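Local coordinates for exodeoxyribonuclease III (Archaeoglobus fulgidus, PDB 2VOA), which probably cleaves DNA at abasic sites as a metal-dependent AP endonuclease of the ExoIII family, with 3'-5' exonuclease activity on double-stranded DNA likely as well, at residues A[38-43]-A[55-60]; A[77-82]-A[90-95]; A[81-86]-A[124-129]. The protein carries 1 engineered substitution. One frame throughout, in Å; residues are numbered along the deposited sequence.

How the contacts relate
Contact 1 sits on an outermost strand of one sheet of the DNase I-like fold, contact 2 is the edge hairpin of the other, and contact 3 ties that hairpin's loop to helix 115-134. The sheets pack together where contacts 1 and 2, centres about 13 Å apart, touch: I92 CD1 lies 3.5 Å from F57 N, and F79 CD2 3.4 Å from S58 CB. Contacts 2 and 3, about 11 Å apart at their centres, share L81 and D82. At its nearest atom, bound DNA is about 4 Å from contact 2, 5 Å from contact 1 and 14 Å from contact 3. The side chain of L91 is about 7 Å from that of Y105, a predicted active-site residue.

Contact 1 (A[38-43]-A[55-60]); sequences VENRKF and VVFSGS
The 38-43 loop, with a short 3-10 turn at 40-42, passes over strand 54-60 and comes closest where E39 and S60 bring their CA atoms within 4.0 Å. N40 fastens the turn to the strand: its OD1 accepts the backbone N-H of G59 at 2.8 Å, the donor tilted 22° from the amide carbonyl plane. In return the N-H of N40 reaches G59 O through a weak bond of 3.4 Å, and a water bridges the same two atoms. A second water links V38 N to S60 O.

Beyond the turn, F43 and F57 form an offset stack, their ring centroids 4.4 Å apart and the planes almost parallel at 1°. Each CB lies over the face of the other residue's ring, a CH-pi contact in each direction. With CG anti to the backbone N (chi1 -172°), F43 lays its ring over F57 and brings CE2 to within 3.7 Å of V55 CG2. Replacing F43 with alanine would probably leave one face of the F57 ring without its stacking partner and open a gap beside V55.

Both phenylalanines also touch A67 of the adjacent strand 63-70, while V55 and F57 meet helix 45-49. The arrangement is a loop closing over an outermost strand of one sheet in the DNase I-like fold.

Contact 2 (A[77-82]-A[90-95]); sequences VSFGLD and RLIRAK
I92 holds CG1 anti to its own N (chi1 -172°) and continues extended to CD1, while F79 turns CG away from its carbonyl carbon (chi1 -48°); starting as cross-strand partners from the same face of the sheet, the two side chains run side by side in the same direction. I92 meets the phenylalanine at the ring edge, its CG1 lying 3.7 Å from F79 CD2 and its CD1 equally near F79 CE2.

F79 and I92 are a non-hydrogen-bonded antiparallel pair. Next to them S78 and R93 form the hydrogen-bonded pair, with S78 N donating to R93 O at 2.8 Å and R93 N returning a bond to S78 O. These two side chains emerge on the face away from F79 and I92, where the serine OG lies 3.6 Å from R93 CB. From there the extended arginine leads away from the serine to a salt bridge with D100 and hydrogen bonds to Y130 and T134.

One further bond follows just past the strand, G80 N to L91 O at 2.8 Å, nearly straight (173°) although the donor is tilted from the carbonyl plane. G80 has a positive phi, and here the chain leaves the strand. L91 packs against this turn, with CD2 3.5 Å from G80 O and CD1 3.8 Å from L81 CD2, the two leucines crossing at about a right angle. At the opposite end, V77 CG2 touches the methyl of A94.

The pair is an antiparallel beta hairpin, with strand 77-79 outermost in its sheet and strand 91-96 continuing the pairing to strand 99-105. I92 packs on V66 and I68 of strand 63-70 in the other sheet, whereas R93 reaches the end of helix 115-134 and L81 meets W123 on that helix.

Contact 3 (A[81-86]-A[124-129]); sequences LDSEPK and LERLYH
R126 reaches from its helix into the 81-86 loop, and its guanidinium group forms the tightly held part of the contact. NH1 and NH2 both grip P85 O end-on, at 2.9 and 2.8 Å; the NH2 bond lies in the carbonyl plane, whereas NH1 approaches from above it. NH1 also donates to S83 OG at 3.2 Å, nearly straight at 164°, and makes a weak bond to S83 O.

The bend at chi3 (-71°) turns the arginine's end toward these acceptors. L81 CD1 sits over the centre of one guanidinium face, 3.6 Å from R126 CZ, and P85 CD lies over the opposite face, 3.6 Å from R126 NH2. Held between L81 CD1 on one face and P85 CD, with E84 O, on the other, and with acceptors along its edge, the flat group is probably fixed in rotation.

The other branch of L81 makes a looser apolar contact, its CD2 4.0 Å from L127 CD1. P85 is itself exposed, although its O is gripped. On the solvent side the exposed E84 turns back to its own loop, where OE1 accepts the N-H of K86, and D82 forms a salt bridge with K133 farther along the helix.

The contact thus ties the loop between strands 77-79 and 91-96 to helix 115-134. Y119, two turns before R126 on the same helix, touches both R126 and P85, while L127 packs on I179 of helix 170-180.

Contact 1 (A[38-43]-A[55-60])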
# COMPACT_ATOMS: atom_id res chain seq x y z
N VAL A 38 -5.31 -15.91 0.52
CA VAL A 38 -6.71 -15.45 0.48
C VAL A 38 -7.68 -16.62 0.63
O VAL A 38 -7.42 -17.71 0.11
CB VAL A 38 -6.99 -14.63 -0.83
CG1 VAL A 38 -6.88 -15.51 -2.08
CG2 VAL A 38 -8.33 -13.90 -0.75
N GLU A 39 -8.77 -16.41 1.37
CA GLU A 39 -9.80 -17.44 1.43
C GLU A 39 -10.52 -17.48 0.09
O GLU A 39 -10.63 -16.45 -0.60
CB GLU A 39 -10.77 -17.19 2.59
CG GLU A 39 -11.43 -15.83 2.58
CD GLU A 39 -10.63 -14.75 3.32
OE1 GLU A 39 -9.50 -14.41 2.89
OE2 GLU A 39 -11.19 -14.21 4.32
N ASN A 40 -10.98 -18.67 -0.29
CA ASN A 40 -11.67 -18.88 -1.57
C ASN A 40 -12.74 -17.84 -1.89
O ASN A 40 -12.77 -17.30 -3.00
CB ASN A 40 -12.25 -20.30 -1.67
CG ASN A 40 -11.19 -21.37 -1.59
OD1 ASN A 40 -10.01 -21.11 -1.80
ND2 ASN A 40 -11.61 -22.61 -1.29
N ARG A 41 -13.61 -17.53 -0.93
CA ARG A 41 -14.71 -16.57 -1.16
C ARG A 41 -14.26 -15.12 -1.45
O ARG A 41 -15.08 -14.29 -1.88
CB ARG A 41 -15.70 -16.61 0.01
CG ARG A 41 -15.14 -16.11 1.32
CD ARG A 41 -16.22 -16.07 2.39
NE ARG A 41 -15.72 -15.46 3.62
CZ ARG A 41 -15.88 -14.18 3.94
NH1 ARG A 41 -16.53 -13.35 3.13
NH2 ARG A 41 -15.39 -13.72 5.08
N LYS A 42 -12.99 -14.83 -1.21
CA LYS A 42 -12.41 -13.51 -1.49
C LYS A 42 -11.35 -13.55 -2.61
O LYS A 42 -10.69 -12.55 -2.91
CB LYS A 42 -11.80 -12.90 -0.22
CG LYS A 42 -12.79 -12.60 0.89
CD LYS A 42 -12.14 -11.80 2.00
CE LYS A 42 -13.16 -11.47 3.09
NZ LYS A 42 -12.65 -10.51 4.11
N PHE A 43 -11.19 -14.70 -3.24
CA PHE A 43 -10.22 -14.77 -4.34
C PHE A 43 -10.71 -13.84 -5.47
O PHE A 43 -11.88 -13.88 -5.83
CB PHE A 43 -10.00 -16.19 -4.85
CG PHE A 43 -8.86 -16.30 -5.84
CD1 PHE A 43 -7.58 -16.71 -5.42
CD2 PHE A 43 -9.06 -15.96 -7.17
CE1 PHE A 43 -6.55 -16.79 -6.32
CE2 PHE A 43 -8.03 -16.04 -8.08
CZ PHE A 43 -6.77 -16.45 -7.65
N VAL A 55 -9.63 -19.40 -13.70
CA VAL A 55 -8.78 -19.54 -12.53
C VAL A 55 -9.47 -20.45 -11.51
O VAL A 55 -10.67 -20.28 -11.20
CB VAL A 55 -8.36 -18.15 -11.94
CG1 VAL A 55 -9.55 -17.36 -11.37
CG2 VAL A 55 -7.24 -18.29 -10.92
N VAL A 56 -8.72 -21.44 -11.06
CA VAL A 56 -9.14 -22.29 -9.93
C VAL A 56 -8.24 -22.05 -8.71
O VAL A 56 -7.08 -21.67 -8.85
CB VAL A 56 -9.23 -23.79 -10.33
CG1 VAL A 56 -10.32 -23.99 -11.41
CG2 VAL A 56 -7.92 -24.32 -10.86
N PHE A 57 -8.80 -22.22 -7.51
CA PHE A 57 -8.08 -21.76 -6.32
C PHE A 57 -8.45 -22.49 -5.05
O PHE A 57 -9.58 -22.95 -4.88
CB PHE A 57 -8.28 -20.25 -6.14
CG PHE A 57 -9.70 -19.80 -6.39
CD1 PHE A 57 -10.64 -19.80 -5.34
CD2 PHE A 57 -10.11 -19.40 -7.67
CE1 PHE A 57 -11.95 -19.39 -5.57
CE2 PHE A 57 -11.44 -18.99 -7.90
CZ PHE A 57 -12.35 -18.99 -6.84
N SER A 58 -7.46 -22.58 -4.15
CA SER A 58 -7.65 -23.26 -2.88
C SER A 58 -6.80 -22.54 -1.86
O SER A 58 -5.58 -22.54 -1.95
CB SER A 58 -7.20 -24.73 -2.96
OG SER A 58 -7.57 -25.43 -1.77
N GLY A 59 -7.46 -21.93 -0.88
CA GLY A 59 -6.74 -21.19 0.13
C GLY A 59 -7.63 -20.88 1.32
O GLY A 59 -8.87 -20.91 1.22
N SER A 60 -6.99 -20.60 2.45
CA SER A 60 -7.71 -20.09 3.60
C SER A 60 -7.21 -18.69 3.98
O SER A 60 -6.30 -18.15 3.37
CB SER A 60 -7.63 -21.05 4.80
OG SER A 60 -8.63 -22.05 4.71
O HOH W 1 -4.69 -18.76 1.12
O HOH W 2 -11.33 -20.84 1.99

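Contact 2 (A[77-82]-A[90-95])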
# COMPACT_ATOMS: atom_id res chain seq x y z
N VAL A 77 -10.61 -31.10 -10.98
CA VAL A 77 -9.85 -30.29 -10.03
C VAL A 77 -9.88 -30.96 -8.66
O VAL A 77 -10.95 -31.39 -8.18
CB VAL A 77 -10.44 -28.86 -9.92
CG1 VAL A 77 -9.65 -28.01 -8.94
CG2 VAL A 77 -10.49 -28.18 -11.29
N SER A 78 -8.71 -31.07 -8.03
CA SER A 78 -8.63 -31.59 -6.65
C SER A 78 -7.71 -30.73 -5.80
O SER A 78 -6.86 -30.02 -6.33
CB SER A 78 -8.21 -33.07 -6.63
OG SER A 78 -6.90 -33.25 -7.12
N PHE A 79 -7.89 -30.81 -4.48
CA PHE A 79 -7.14 -30.00 -3.52
C PHE A 79 -6.49 -30.88 -2.46
O PHE A 79 -7.12 -31.82 -1.93
CB PHE A 79 -8.06 -29.00 -2.77
CG PHE A 79 -8.99 -28.22 -3.68
CD1 PHE A 79 -10.39 -28.34 -3.53
CD2 PHE A 79 -8.50 -27.40 -4.69
CE1 PHE A 79 -11.25 -27.62 -4.38
CE2 PHE A 79 -9.36 -26.68 -5.53
CZ PHE A 79 -10.71 -26.79 -5.38
N GLY A 80 -5.26 -30.54 -2.13
CA GLY A 80 -4.55 -31.16 -1.00
C GLY A 80 -3.95 -32.53 -1.31
O GLY A 80 -4.19 -33.12 -2.38
N LEU A 81 -3.14 -33.02 -0.38
CA LEU A 81 -2.66 -34.39 -0.40
C LEU A 81 -3.82 -35.35 -0.10
O LEU A 81 -4.87 -34.91 0.37
CB LEU A 81 -1.52 -34.56 0.62
CG LEU A 81 -0.19 -33.89 0.22
CD1 LEU A 81 0.75 -33.83 1.43
CD2 LEU A 81 0.47 -34.65 -0.94
N ASP A 82 -3.65 -36.63 -0.40
CA ASP A 82 -4.71 -37.62 -0.17
C ASP A 82 -4.64 -38.32 1.20
O ASP A 82 -5.23 -39.39 1.42
CB ASP A 82 -4.75 -38.64 -1.32
CG ASP A 82 -3.46 -39.43 -1.46
OD1 ASP A 82 -2.39 -38.96 -1.00
OD2 ASP A 82 -3.51 -40.52 -2.05
N ARG A 90 -2.18 -25.85 0.09
CA ARG A 90 -0.82 -26.04 -0.42
C ARG A 90 -0.73 -26.90 -1.68
O ARG A 90 0.36 -27.16 -2.17
CB ARG A 90 0.06 -26.71 0.66
CG ARG A 90 0.31 -25.84 1.92
CD ARG A 90 1.34 -26.52 2.80
NE ARG A 90 1.71 -25.71 3.96
CZ ARG A 90 2.67 -24.77 3.96
NH1 ARG A 90 3.37 -24.49 2.87
NH2 ARG A 90 2.94 -24.12 5.09
N LEU A 91 -1.85 -27.42 -2.17
CA LEU A 91 -1.75 -28.27 -3.35
C LEU A 91 -3.05 -28.18 -4.09
O LEU A 91 -4.11 -28.43 -3.52
CB LEU A 91 -1.46 -29.73 -2.95
CG LEU A 91 -1.18 -30.79 -4.04
CD1 LEU A 91 -0.52 -32.00 -3.44
CD2 LEU A 91 -2.45 -31.25 -4.83
N ILE A 92 -2.96 -27.82 -5.37
CA ILE A 92 -4.12 -27.82 -6.25
C ILE A 92 -3.72 -28.53 -7.53
O ILE A 92 -2.61 -28.32 -8.05
CB ILE A 92 -4.67 -26.37 -6.50
CG1 ILE A 92 -6.02 -26.39 -7.25
CG2 ILE A 92 -3.62 -25.46 -7.18
CD1 ILE A 92 -6.64 -25.01 -7.43
N ARG A 93 -4.62 -29.39 -8.01
CA ARG A 93 -4.34 -30.21 -9.18
C ARG A 93 -5.51 -30.18 -10.15
O ARG A 93 -6.64 -30.17 -9.73
CB ARG A 93 -4.10 -31.64 -8.73
CG ARG A 93 -3.85 -32.62 -9.87
CD ARG A 93 -3.30 -33.88 -9.30
NE ARG A 93 -2.66 -34.74 -10.29
CZ ARG A 93 -2.16 -35.93 -9.98
NH1 ARG A 93 -2.22 -36.35 -8.71
NH2 ARG A 93 -1.60 -36.69 -10.90
N ALA A 94 -5.21 -30.17 -11.44
CA ALA A 94 -6.25 -30.12 -12.47
C ALA A 94 -5.71 -30.67 -13.77
O ALA A 94 -4.51 -30.63 -14.01
CB ALA A 94 -6.74 -28.68 -12.67
N LYS A 95 -6.61 -31.19 -14.61
CA LYS A 95 -6.26 -31.47 -15.98
C LYS A 95 -6.61 -30.21 -16.79
O LYS A 95 -7.78 -29.78 -16.82
CB LYS A 95 -7.07 -32.67 -16.49
CG LYS A 95 -6.61 -33.22 -17.85
CD LYS A 95 -7.61 -34.26 -18.32
CE LYS A 95 -7.19 -34.94 -19.61
NZ LYS A 95 -5.81 -35.49 -19.50

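Contact 3 (A[81-86]-A[124-129])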
# COMPACT_ATOMS: atom_id res chain seq x y z
N LEU A 81 -3.14 -33.02 -0.38
CA LEU A 81 -2.66 -34.39 -0.40
C LEU A 81 -3.82 -35.35 -0.10
O LEU A 81 -4.87 -34.91 0.37
CB LEU A 81 -1.52 -34.56 0.62
CG LEU A 81 -0.19 -33.89 0.22
CD1 LEU A 81 0.75 -33.83 1.43
CD2 LEU A 81 0.47 -34.65 -0.94
N ASP A 82 -3.65 -36.63 -0.40
CA ASP A 82 -4.71 -37.62 -0.17
C ASP A 82 -4.64 -38.32 1.20
O ASP A 82 -5.23 -39.39 1.42
CB ASP A 82 -4.75 -38.64 -1.32
CG ASP A 82 -3.46 -39.43 -1.46
OD1 ASP A 82 -2.39 -38.96 -1.00
OD2 ASP A 82 -3.51 -40.52 -2.05
N SER A 83 -3.94 -37.68 2.14
CA SER A 83 -3.88 -38.14 3.53
C SER A 83 -3.82 -36.93 4.48
O SER A 83 -3.49 -35.83 4.06
CB SER A 83 -2.67 -39.04 3.75
OG SER A 83 -1.47 -38.33 3.51
N GLU A 84 -4.13 -37.17 5.75
CA GLU A 84 -4.23 -36.14 6.78
C GLU A 84 -2.85 -35.73 7.32
O GLU A 84 -2.01 -36.60 7.58
CB GLU A 84 -5.13 -36.66 7.91
CG GLU A 84 -6.12 -35.65 8.45
CD GLU A 84 -6.95 -35.00 7.35
OE1 GLU A 84 -6.79 -33.77 7.14
OE2 GLU A 84 -7.75 -35.71 6.68
N PRO A 85 -2.58 -34.41 7.48
CA PRO A 85 -3.38 -33.23 7.10
C PRO A 85 -3.35 -33.01 5.60
O PRO A 85 -2.27 -33.00 4.98
CB PRO A 85 -2.66 -32.06 7.79
CG PRO A 85 -1.65 -32.69 8.73
CD PRO A 85 -1.33 -34.03 8.16
N LYS A 86 -4.53 -32.85 5.00
CA LYS A 86 -4.61 -32.73 3.55
C LYS A 86 -3.91 -31.50 3.00
O LYS A 86 -3.41 -31.55 1.88
CB LYS A 86 -6.07 -32.73 3.07
CG LYS A 86 -6.74 -34.10 3.04
CD LYS A 86 -8.14 -34.04 2.36
CE LYS A 86 -8.16 -33.40 0.95
NZ LYS A 86 -7.36 -34.13 -0.13
N LEU A 124 7.19 -33.79 2.18
CA LEU A 124 7.91 -34.27 1.00
C LEU A 124 7.83 -35.80 0.85
O LEU A 124 7.72 -36.30 -0.27
CB LEU A 124 9.38 -33.79 1.01
CG LEU A 124 9.55 -32.28 0.73
CD1 LEU A 124 11.00 -31.92 1.06
CD2 LEU A 124 9.17 -31.90 -0.73
N GLU A 125 7.82 -36.53 1.97
CA GLU A 125 7.65 -37.98 1.90
C GLU A 125 6.22 -38.33 1.44
O GLU A 125 6.00 -39.21 0.60
CB GLU A 125 7.95 -38.62 3.26
CG GLU A 125 7.61 -40.12 3.37
CD GLU A 125 8.55 -41.03 2.58
OE1 GLU A 125 8.35 -42.28 2.63
OE2 GLU A 125 9.52 -40.53 1.94
N ARG A 126 5.24 -37.63 2.00
CA ARG A 126 3.84 -37.84 1.58
C ARG A 126 3.67 -37.51 0.11
O ARG A 126 3.01 -38.25 -0.62
CB ARG A 126 2.89 -37.03 2.46
CG ARG A 126 2.81 -37.54 3.90
CD ARG A 126 1.53 -37.05 4.55
NE ARG A 126 1.54 -35.61 4.83
CZ ARG A 126 0.44 -34.85 4.83
NH1 ARG A 126 -0.74 -35.38 4.54
NH2 ARG A 126 0.52 -33.56 5.12
N LEU A 127 4.32 -36.42 -0.33
CA LEU A 127 4.21 -35.98 -1.73
C LEU A 127 4.81 -37.03 -2.65
O LEU A 127 4.27 -37.31 -3.73
CB LEU A 127 4.90 -34.63 -1.92
CG LEU A 127 4.78 -34.06 -3.33
CD1 LEU A 127 3.32 -33.90 -3.71
CD2 LEU A 127 5.48 -32.70 -3.39
N TYR A 128 5.92 -37.62 -2.24
CA TYR A 128 6.50 -38.75 -2.98
C TYR A 128 5.48 -39.86 -3.25
O TYR A 128 5.26 -40.26 -4.40
CB TYR A 128 7.72 -39.32 -2.22
CG TYR A 128 8.28 -40.58 -2.85
CD1 TYR A 128 7.90 -41.85 -2.39
CD2 TYR A 128 9.17 -40.51 -3.94
CE1 TYR A 128 8.41 -43.01 -2.98
CE2 TYR A 128 9.69 -41.66 -4.54
CZ TYR A 128 9.29 -42.91 -4.05
OH TYR A 128 9.77 -44.07 -4.62
N HIS A 129 4.83 -40.34 -2.20
CA HIS A 129 3.89 -41.44 -2.35
C HIS A 129 2.66 -41.02 -3.15
O HIS A 129 2.15 -41.80 -3.97
CB HIS A 129 3.56 -42.03 -0.98
CG HIS A 129 4.74 -42.72 -0.36
ND1 HIS A 129 5.27 -43.88 -0.89
CD2 HIS A 129 5.52 -42.39 0.69
CE1 HIS A 129 6.31 -44.25 -0.17
NE2 HIS A 129 6.49 -43.36 0.80